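PDB 6PZ2: dihydropteroate synthase from Clostridioides difficile, which probably catalyses the condensation of a dihydropterin pyrophosphate with p-aminobenzoate to form dihydropteroate, a step of folate synthesis. Local coordinates for residues 77-82 with 104-109; 98-103 with 121-126; 18-23 with 35-40. All coordinates share one frame; numbering follows the deposited sequence.

Contact 1: 77-82 with 104-109; sequences PVIKKL and LKLGVT
Leu106 lays its side chain against Ile79, and Val108, two residues on, meets the same isoleucine. At Leu106 the helix 97-105 has just ended. Leu106 CB sits 3.7 Å from Ile79 CG2, and Leu106 CD1 touches that methyl more loosely. The two side chains cross at about a right angle. On the outer side Leu106 CD2 lies 4.4 Å from CG of Lys80, whose chain then runs off away from this segment. Gly107 follows with a positive phi of 100°. Gly107 N bonds back to Leu104 O (3.0 Å), and the next residue, Val108, probably bonds through its N to Ala103 O, the pair that makes a Schellman motif. In this TIM barrel, helix 68-85 here packs against the turn that leads from helix 97-105 to strand 110-113. Val108 comes next, leading into that strand. Val108 CG2 is 3.7 Å from Ile79 CD1 and also meets Ile79 CG1. Ile79 can serve both partners because its CG2 is anti to the backbone N while CG1 is anti to the carbonyl carbon (chi1 -68°). Val108 also rests on Ile90 and Ile92 of strand 90-93, and Ile79 on Leu54 of strand 51-55.

Contact 2: 98-103 with 121-126; sequences DVAEEA and KNMASV
Two consecutive outer helices of the TIM barrel, 97-105 and 123-129, pack here through small and apolar side chains. Ala100 points at the second helix. Its CB lies 3.7 Å from SD of Met123, and CE of the methionine is somewhat farther off. Met123 starts with CG anti to its backbone N (chi1 179°), then bends at chi2 and chi3, which brings the thioether to the alanine methyl. About one turn on, Val126 also points at the first helix. Its CG1 comes 4.2 Å from Ala100 CB and lies against the backbone of Glu101, 3.8 Å from Glu101 N. The backbones are close, with CA of Glu101 6.1 Å from CA of Val126, consistent with the small side chain of Ala100 beside them. The Glu101 side chain crosses Val126 at about a right angle. Its CB is 4.1 Å from Val126 CG1, while its carboxylate turns to other partners. Glu101 OE2 is hydrogen-bonded to Tyr130 OH and forms a salt bridge with Lys129 NZ, two bonds on one oxygen. Beneath the helices, Ala100 and Met123 both touch Val111 of strand 110-113. On the far flank, Val99 and Ala103 of helix 97-105 touch helix 68-85.

Contact 3: 18-23 with 35-40; sequences LNVTPD and DIAIQH. With SO4 (sulfate ion), chain B.
Leu18 reaches across to Ala37 and His40, tying the first strand of the TIM barrel to the helix that follows it. The unit is the beta-alpha-beta crossover of strand 13-19, helix 33-46 and strand 51-55. Leu18 and His40 slide past each other in opposite directions. Each has CG anti to its own backbone N (chi1 -176° for Leu18 and -171° for His40), which carries the two side chains out toward each other. The leading atom of the leucine is CD1. It lies 3.8 Å from CD2 of the imidazole and approaches that ring obliquely. The same methyl sits 3.6 Å from the backbone O of Ala37, and CD2 of Leu18 is also near this oxygen. The contact is therefore partly with the helix backbone. Ala37 points its methyl at the strand end. Its CB is 3.9 Å from CG1 of Val20 and 4.3 Å from CD1 of Leu18, so the one methyl faces both branched residues. Leu54 of strand 51-55 touches both of them from the barrel wall, and Phe25 touches Val20. Asn19, between Leu18 and Val20 in sequence, points away from the helix. Its amide faces a sulfate ion, probably from the crystallisation liquor. With Arg60, Arg247 and His249 it makes an anion site, probably the one that takes a phosphate of the pterin pyrophosphate substrate, as in related dihydropteroate synthases. The bond from Asn19 ND2 to sulfate O4 is 3.0 Å long but weak, with an N-H...O angle of 124°.

Contacts 2 and 3 are buried, whereas contact 1 is partly buried, with Lys80 at its exposed margin. Contacts 1 and 2 share helix 97-105 and touch directly: Ile79 packs on Ala103, and Leu104 on Val126. Contact 2 packs helix on helix; contact 1 packs a helix on the turn that follows helix 97-105. Contact 3 instead ties a strand end to its following helix, and does not touch contact 2. A salt bridge from Lys81 NZ to Asp35 OD2 links contacts 1 and 3, and Ile38 packs against Lys81. The chemistry differs with place. Contact 1 is aliphatic, contact 2 adds a thioether, and contact 3 adds an imidazole and, on its other side, an anion site.

Contact 1: 77-82 with 104-109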
loop_
_atom_site.group_PDB
_atom_site.type_symbol
_atom_site.label_atom_id
_atom_site.label_comp_id
_atom_site.label_asym_id
_atom_site.label_seq_id
_atom_site.Cartn_x
_atom_site.Cartn_y
_atom_site.Cartn_z
ATOM N N PRO A 77 28.384 20.566 -8.529
ATOM C CA PRO A 77 27.589 21.366 -9.462
ATOM C C PRO A 77 26.073 21.159 -9.346
ATOM O O PRO A 77 25.301 22.089 -9.565
ATOM C CB PRO A 77 28.022 20.954 -10.877
ATOM C CG PRO A 77 29.095 19.882 -10.698
ATOM C CD PRO A 77 29.187 19.543 -9.227
ATOM N N VAL A 78 25.647 19.959 -8.964
ATOM C CA VAL A 78 24.211 19.713 -8.808
ATOM C C VAL A 78 23.692 20.445 -7.573
ATOM O O VAL A 78 22.606 21.036 -7.647
ATOM C CB VAL A 78 23.880 18.211 -8.743
ATOM C CG1 VAL A 78 22.393 17.978 -8.563
ATOM C CG2 VAL A 78 24.418 17.473 -9.957
ATOM N N ILE A 79 24.448 20.395 -6.471
ATOM C CA ILE A 79 24.047 21.111 -5.249
ATOM C C ILE A 79 23.930 22.609 -5.544
ATOM O O ILE A 79 22.968 23.241 -5.109
ATOM C CB ILE A 79 25.029 20.862 -4.095
ATOM C CG1 ILE A 79 24.982 19.417 -3.618
ATOM C CG2 ILE A 79 24.764 21.841 -2.957
ATOM C CD1 ILE A 79 26.126 19.066 -2.721
ATOM N N LYS A 80 24.893 23.160 -6.286
ATOM C CA LYS A 80 24.851 24.600 -6.546
ATOM C C LYS A 80 23.580 24.944 -7.320
ATOM O O LYS A 80 22.890 25.861 -6.907
ATOM C CB LYS A 80 26.095 25.122 -7.280
ATOM C CG LYS A 80 27.115 25.771 -6.354
ATOM C CD LYS A 80 28.097 26.709 -7.020
ATOM C CE LYS A 80 27.700 28.170 -6.999
ATOM N NZ LYS A 80 27.030 28.543 -8.268
ATOM N N LYS A 81 23.266 24.213 -8.392
ATOM C CA LYS A 81 22.062 24.528 -9.161
ATOM C C LYS A 81 20.801 24.266 -8.340
ATOM O O LYS A 81 19.876 25.076 -8.393
ATOM C CB LYS A 81 21.965 23.745 -10.469
ATOM C CG LYS A 81 22.747 24.357 -11.610
ATOM C CD LYS A 81 21.978 24.466 -12.895
ATOM C CE LYS A 81 22.705 25.378 -13.859
ATOM N NZ LYS A 81 22.585 24.891 -15.252
ATOM N N LEU A 82 20.763 23.185 -7.570
ATOM C CA LEU A 82 19.579 22.941 -6.758
ATOM C C LEU A 82 19.306 24.134 -5.833
ATOM O O LEU A 82 18.173 24.543 -5.646
ATOM C CB LEU A 82 19.788 21.685 -5.908
ATOM C CG LEU A 82 19.736 20.361 -6.659
ATOM C CD1 LEU A 82 20.111 19.221 -5.732
ATOM C CD2 LEU A 82 18.359 20.138 -7.245
ATOM N N LEU A 104 27.943 20.252 2.957
ATOM C CA LEU A 104 27.330 21.022 4.034
ATOM C C LEU A 104 27.760 22.490 3.938
ATOM O O LEU A 104 26.963 23.387 4.213
ATOM C CB LEU A 104 27.738 20.403 5.372
ATOM C CG LEU A 104 26.973 19.135 5.743
ATOM C CD1 LEU A 104 27.610 18.452 6.935
ATOM C CD2 LEU A 104 25.520 19.459 6.039
ATOM N N LYS A 105 29.004 22.757 3.525
ATOM C CA LYS A 105 29.387 24.148 3.293
ATOM C C LYS A 105 28.494 24.778 2.220
ATOM O O LYS A 105 28.167 25.951 2.320
ATOM C CB LYS A 105 30.836 24.292 2.829
ATOM C CG LYS A 105 31.911 24.026 3.867
ATOM C CD LYS A 105 33.282 23.982 3.217
ATOM C CE LYS A 105 34.385 23.551 4.155
ATOM N NZ LYS A 105 35.661 23.331 3.431
ATOM N N LEU A 106 28.077 24.030 1.211
ATOM C CA LEU A 106 27.185 24.587 0.164
ATOM C C LEU A 106 25.712 24.623 0.584
ATOM O O LEU A 106 24.892 25.012 -0.239
ATOM C CB LEU A 106 27.329 23.756 -1.109
ATOM C CG LEU A 106 28.700 23.830 -1.774
ATOM C CD1 LEU A 106 28.840 22.772 -2.854
ATOM C CD2 LEU A 106 28.937 25.215 -2.357
ATOM N N GLY A 107 25.336 24.238 1.803
ATOM C CA GLY A 107 23.940 24.449 2.254
ATOM C C GLY A 107 23.048 23.209 2.169
ATOM O O GLY A 107 21.855 23.280 2.405
ATOM N N VAL A 108 23.594 22.045 1.849
ATOM C CA VAL A 108 22.886 20.795 2.103
ATOM C C VAL A 108 22.419 20.738 3.563
ATOM O O VAL A 108 23.147 21.138 4.457
ATOM C CB VAL A 108 23.839 19.646 1.735
ATOM C CG1 VAL A 108 23.536 18.349 2.430
ATOM C CG2 VAL A 108 23.872 19.473 0.225
ATOM N N THR A 109 21.252 20.147 3.811
ATOM C CA THR A 109 20.625 20.097 5.140
ATOM C C THR A 109 20.959 18.819 5.919
ATOM O O THR A 109 21.075 18.884 7.116
ATOM C CB THR A 109 19.102 20.191 5.023
ATOM O OG1 THR A 109 18.844 21.384 4.286
ATOM C CG2 THR A 109 18.399 20.234 6.358
#

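Contact 2: 98-103 with 121-126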
loop_
_atom_site.group_PDB
_atom_site.type_symbol
_atom_site.label_atom_id
_atom_site.label_comp_id
_atom_site.label_asym_id
_atom_site.label_seq_id
_atom_site.Cartn_x
_atom_site.Cartn_y
_atom_site.Cartn_z
ATOM N N ASP A 98 34.602 13.957 4.090
ATOM C CA ASP A 98 35.073 15.097 3.254
ATOM C C ASP A 98 34.024 15.491 2.210
ATOM O O ASP A 98 33.845 16.690 1.935
ATOM C CB ASP A 98 36.414 14.863 2.552
ATOM C CG ASP A 98 36.621 13.502 1.908
ATOM O OD1 ASP A 98 37.643 13.370 1.256
ATOM O OD2 ASP A 98 35.794 12.570 2.071
ATOM N N VAL A 99 33.319 14.498 1.678
ATOM C CA VAL A 99 32.217 14.782 0.775
ATOM C C VAL A 99 31.124 15.533 1.542
ATOM O O VAL A 99 30.603 16.565 1.083
ATOM C CB VAL A 99 31.669 13.486 0.162
ATOM C CG1 VAL A 99 30.442 13.768 -0.676
ATOM C CG2 VAL A 99 32.725 12.746 -0.647
ATOM N N ALA A 100 30.768 14.992 2.695
ATOM C CA ALA A 100 29.724 15.609 3.515
ATOM C C ALA A 100 30.048 17.067 3.852
ATOM O O ALA A 100 29.175 17.967 3.831
ATOM C CB ALA A 100 29.556 14.820 4.789
ATOM N N GLU A 101 31.297 17.258 4.253
ATOM C CA GLU A 101 31.777 18.593 4.608
ATOM C C GLU A 101 31.550 19.600 3.478
ATOM O O GLU A 101 30.994 20.684 3.729
ATOM C CB GLU A 101 33.270 18.599 4.935
ATOM C CG GLU A 101 33.749 20.003 5.272
ATOM C CD GLU A 101 34.666 20.082 6.473
ATOM O OE1 GLU A 101 35.538 19.182 6.630
ATOM O OE2 GLU A 101 34.481 21.026 7.251
ATOM N N GLU A 102 32.024 19.278 2.270
ATOM C CA GLU A 102 31.841 20.204 1.131
ATOM C C GLU A 102 30.351 20.454 0.875
ATOM O O GLU A 102 29.926 21.604 0.641
ATOM C CB GLU A 102 32.514 19.696 -0.146
ATOM C CG GLU A 102 34.033 19.855 -0.167
ATOM C CD GLU A 102 34.574 21.115 0.504
ATOM O OE1 GLU A 102 35.215 21.005 1.610
ATOM O OE2 GLU A 102 34.289 22.215 -0.035
ATOM N N ALA A 103 29.571 19.375 0.932
ATOM C CA ALA A 103 28.129 19.493 0.665
ATOM C C ALA A 103 27.509 20.424 1.706
ATOM O O ALA A 103 26.597 21.219 1.387
ATOM C CB ALA A 103 27.466 18.131 0.689
ATOM N N LYS A 121 35.796 7.948 10.426
ATOM C CA LYS A 121 35.904 8.398 11.816
ATOM C C LYS A 121 35.649 9.908 11.902
ATOM O O LYS A 121 35.271 10.367 12.980
ATOM C CB LYS A 121 37.254 8.020 12.437
ATOM C CG LYS A 121 37.621 6.539 12.373
ATOM C CD LYS A 121 38.623 6.065 13.427
ATOM C CE LYS A 121 39.983 6.736 13.360
ATOM N NZ LYS A 121 40.769 6.353 12.159
ATOM N N ASN A 122 35.768 10.676 10.809
ATOM C CA ASN A 122 35.510 12.128 10.916
ATOM C C ASN A 122 34.040 12.520 10.726
ATOM O O ASN A 122 33.707 13.733 10.901
ATOM C CB ASN A 122 36.333 12.935 9.914
ATOM C CG ASN A 122 37.818 12.740 10.133
ATOM O OD1 ASN A 122 38.297 12.751 11.265
ATOM N ND2 ASN A 122 38.526 12.469 9.054
ATOM N N MET A 123 33.179 11.550 10.398
ATOM C CA MET A 123 31.844 11.906 9.921
ATOM C C MET A 123 31.058 12.563 11.054
ATOM O O MET A 123 30.420 13.567 10.825
ATOM C CB MET A 123 31.039 10.718 9.383
ATOM C CG MET A 123 29.639 11.141 8.932
ATOM S SD MET A 123 29.657 12.216 7.479
ATOM C CE MET A 123 29.914 10.945 6.245
ATOM N N ALA A 124 31.114 11.986 12.255
ATOM C CA ALA A 124 30.384 12.525 13.378
ATOM C C ALA A 124 30.789 13.972 13.636
ATOM O O ALA A 124 29.891 14.786 13.898
ATOM C CB ALA A 124 30.580 11.679 14.614
ATOM N N SER A 125 32.085 14.311 13.591
ATOM C CA SER A 125 32.461 15.697 13.978
ATOM C C SER A 125 32.106 16.670 12.851
ATOM O O SER A 125 31.732 17.826 13.116
ATOM C CB SER A 125 33.904 15.845 14.445
ATOM O OG SER A 125 34.812 15.272 13.533
ATOM N N VAL A 126 32.126 16.192 11.609
ATOM C CA VAL A 126 31.613 17.034 10.504
ATOM C C VAL A 126 30.139 17.368 10.740
ATOM O O VAL A 126 29.718 18.532 10.623
ATOM C CB VAL A 126 31.816 16.391 9.126
ATOM C CG1 VAL A 126 31.004 17.115 8.057
ATOM C CG2 VAL A 126 33.288 16.351 8.745
#

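Contact 3: 18-23 with 35-40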
loop_
_atom_site.group_PDB
_atom_site.type_symbol
_atom_site.label_atom_id
_atom_site.label_comp_id
_atom_site.label_asym_id
_atom_site.label_seq_id
_atom_site.Cartn_x
_atom_site.Cartn_y
_atom_site.Cartn_z
ATOM N N LEU A 18 17.942 11.120 -6.179
ATOM C CA LEU A 18 18.638 11.687 -7.331
ATOM C C LEU A 18 20.061 11.124 -7.363
ATOM O O LEU A 18 20.929 11.661 -6.664
ATOM C CB LEU A 18 18.648 13.219 -7.218
ATOM C CG LEU A 18 19.273 13.958 -8.404
ATOM C CD1 LEU A 18 18.522 13.645 -9.679
ATOM C CD2 LEU A 18 19.283 15.461 -8.188
ATOM N N ASN A 19 20.292 10.080 -8.155
ATOM C CA ASN A 19 21.634 9.500 -8.353
ATOM C C ASN A 19 22.284 10.142 -9.579
ATOM O O ASN A 19 21.664 10.239 -10.609
ATOM C CB ASN A 19 21.609 7.977 -8.543
ATOM C CG ASN A 19 21.235 7.244 -7.262
ATOM O OD1 ASN A 19 21.819 7.490 -6.199
ATOM N ND2 ASN A 19 20.235 6.367 -7.332
ATOM N N VAL A 20 23.540 10.560 -9.484
ATOM C CA VAL A 20 24.165 11.276 -10.592
ATOM C C VAL A 20 25.479 10.588 -10.952
ATOM O O VAL A 20 26.357 11.231 -11.503
ATOM C CB VAL A 20 24.369 12.772 -10.293
ATOM C CG1 VAL A 20 23.043 13.486 -10.089
ATOM C CG2 VAL A 20 25.276 13.017 -9.101
ATOM N N THR A 21 25.576 9.297 -10.662
ATOM C CA THR A 21 26.626 8.482 -11.277
ATOM C C THR A 21 26.442 8.469 -12.798
ATOM O O THR A 21 25.334 8.704 -13.321
ATOM C CB THR A 21 26.593 7.026 -10.789
ATOM O OG1 THR A 21 25.307 6.448 -11.043
ATOM C CG2 THR A 21 26.860 6.893 -9.307
ATOM N N PRO A 22 27.516 8.133 -13.514
ATOM C CA PRO A 22 27.480 8.023 -14.976
ATOM C C PRO A 22 26.402 7.061 -15.512
ATOM O O PRO A 22 25.651 7.472 -16.419
ATOM C CB PRO A 22 28.875 7.541 -15.398
ATOM C CG PRO A 22 29.776 7.990 -14.277
ATOM C CD PRO A 22 28.901 8.123 -13.042
ATOM N N ASP A 23 26.286 5.855 -14.939
ATOM C CA ASP A 23 25.247 4.842 -15.310
ATOM C C ASP A 23 23.853 5.430 -15.106
ATOM O O ASP A 23 22.882 4.871 -15.591
ATOM C CB ASP A 23 25.206 3.543 -14.479
ATOM C CG ASP A 23 24.015 2.616 -14.783
ATOM O OD1 ASP A 23 23.871 2.201 -15.964
ATOM O OD2 ASP A 23 23.195 2.320 -13.859
ATOM N N ASP A 35 21.977 19.424 -16.357
ATOM C CA ASP A 35 20.642 20.017 -16.561
ATOM C C ASP A 35 19.541 18.948 -16.477
ATOM O O ASP A 35 18.431 19.244 -16.027
ATOM C CB ASP A 35 20.509 20.652 -17.942
ATOM C CG ASP A 35 21.393 21.863 -18.185
ATOM O OD1 ASP A 35 21.978 21.904 -19.279
ATOM O OD2 ASP A 35 21.482 22.735 -17.292
ATOM N N ILE A 36 19.857 17.731 -16.933
ATOM C CA ILE A 36 18.969 16.566 -16.853
ATOM C C ILE A 36 18.709 16.237 -15.375
ATOM O O ILE A 36 17.547 16.110 -14.965
ATOM C CB ILE A 36 19.578 15.380 -17.635
ATOM C CG1 ILE A 36 19.488 15.587 -19.154
ATOM C CG2 ILE A 36 18.958 14.051 -17.216
ATOM C CD1 ILE A 36 20.246 14.555 -19.996
ATOM N N ALA A 37 19.784 16.162 -14.575
ATOM C CA ALA A 37 19.657 15.901 -13.150
ATOM C C ALA A 37 18.749 16.956 -12.509
ATOM O O ALA A 37 17.874 16.596 -11.719
ATOM C CB ALA A 37 21.006 15.828 -12.478
ATOM N N ILE A 38 18.924 18.218 -12.873
ATOM C CA ILE A 38 18.136 19.303 -12.249
ATOM C C ILE A 38 16.666 19.207 -12.679
ATOM O O ILE A 38 15.762 19.541 -11.900
ATOM C CB ILE A 38 18.736 20.686 -12.606
ATOM C CG1 ILE A 38 20.168 20.828 -12.085
ATOM C CG2 ILE A 38 17.865 21.841 -12.113
ATOM C CD1 ILE A 38 20.286 20.801 -10.566
ATOM N N GLN A 39 16.420 18.829 -13.933
ATOM C CA GLN A 39 15.041 18.658 -14.413
ATOM C C GLN A 39 14.374 17.528 -13.617
ATOM O O GLN A 39 13.245 17.718 -13.110
ATOM C CB GLN A 39 14.960 18.435 -15.932
ATOM C CG GLN A 39 13.531 18.526 -16.484
ATOM C CD GLN A 39 12.803 19.770 -16.019
ATOM O OE1 GLN A 39 13.265 20.884 -16.231
ATOM N NE2 GLN A 39 11.688 19.605 -15.322
ATOM N N HIS A 40 15.106 16.427 -13.406
ATOM C CA HIS A 40 14.595 15.325 -12.598
ATOM C C HIS A 40 14.230 15.800 -11.192
ATOM O O HIS A 40 13.172 15.405 -10.659
ATOM C CB HIS A 40 15.554 14.124 -12.598
ATOM C CG HIS A 40 14.960 12.913 -11.958
ATOM N ND1 HIS A 40 13.602 12.653 -11.976
ATOM C CD2 HIS A 40 15.521 11.887 -11.282
ATOM C CE1 HIS A 40 13.355 11.529 -11.339
ATOM N NE2 HIS A 40 14.518 11.044 -10.899
HETATM S S SO4 B . 18.872 3.430 -5.186
HETATM O O1 SO4 B . 19.654 2.183 -5.343
HETATM O O2 SO4 B . 19.663 4.416 -4.418
HETATM O O3 SO4 B . 17.614 3.136 -4.465
HETATM O O4 SO4 B . 18.555 3.985 -6.521
#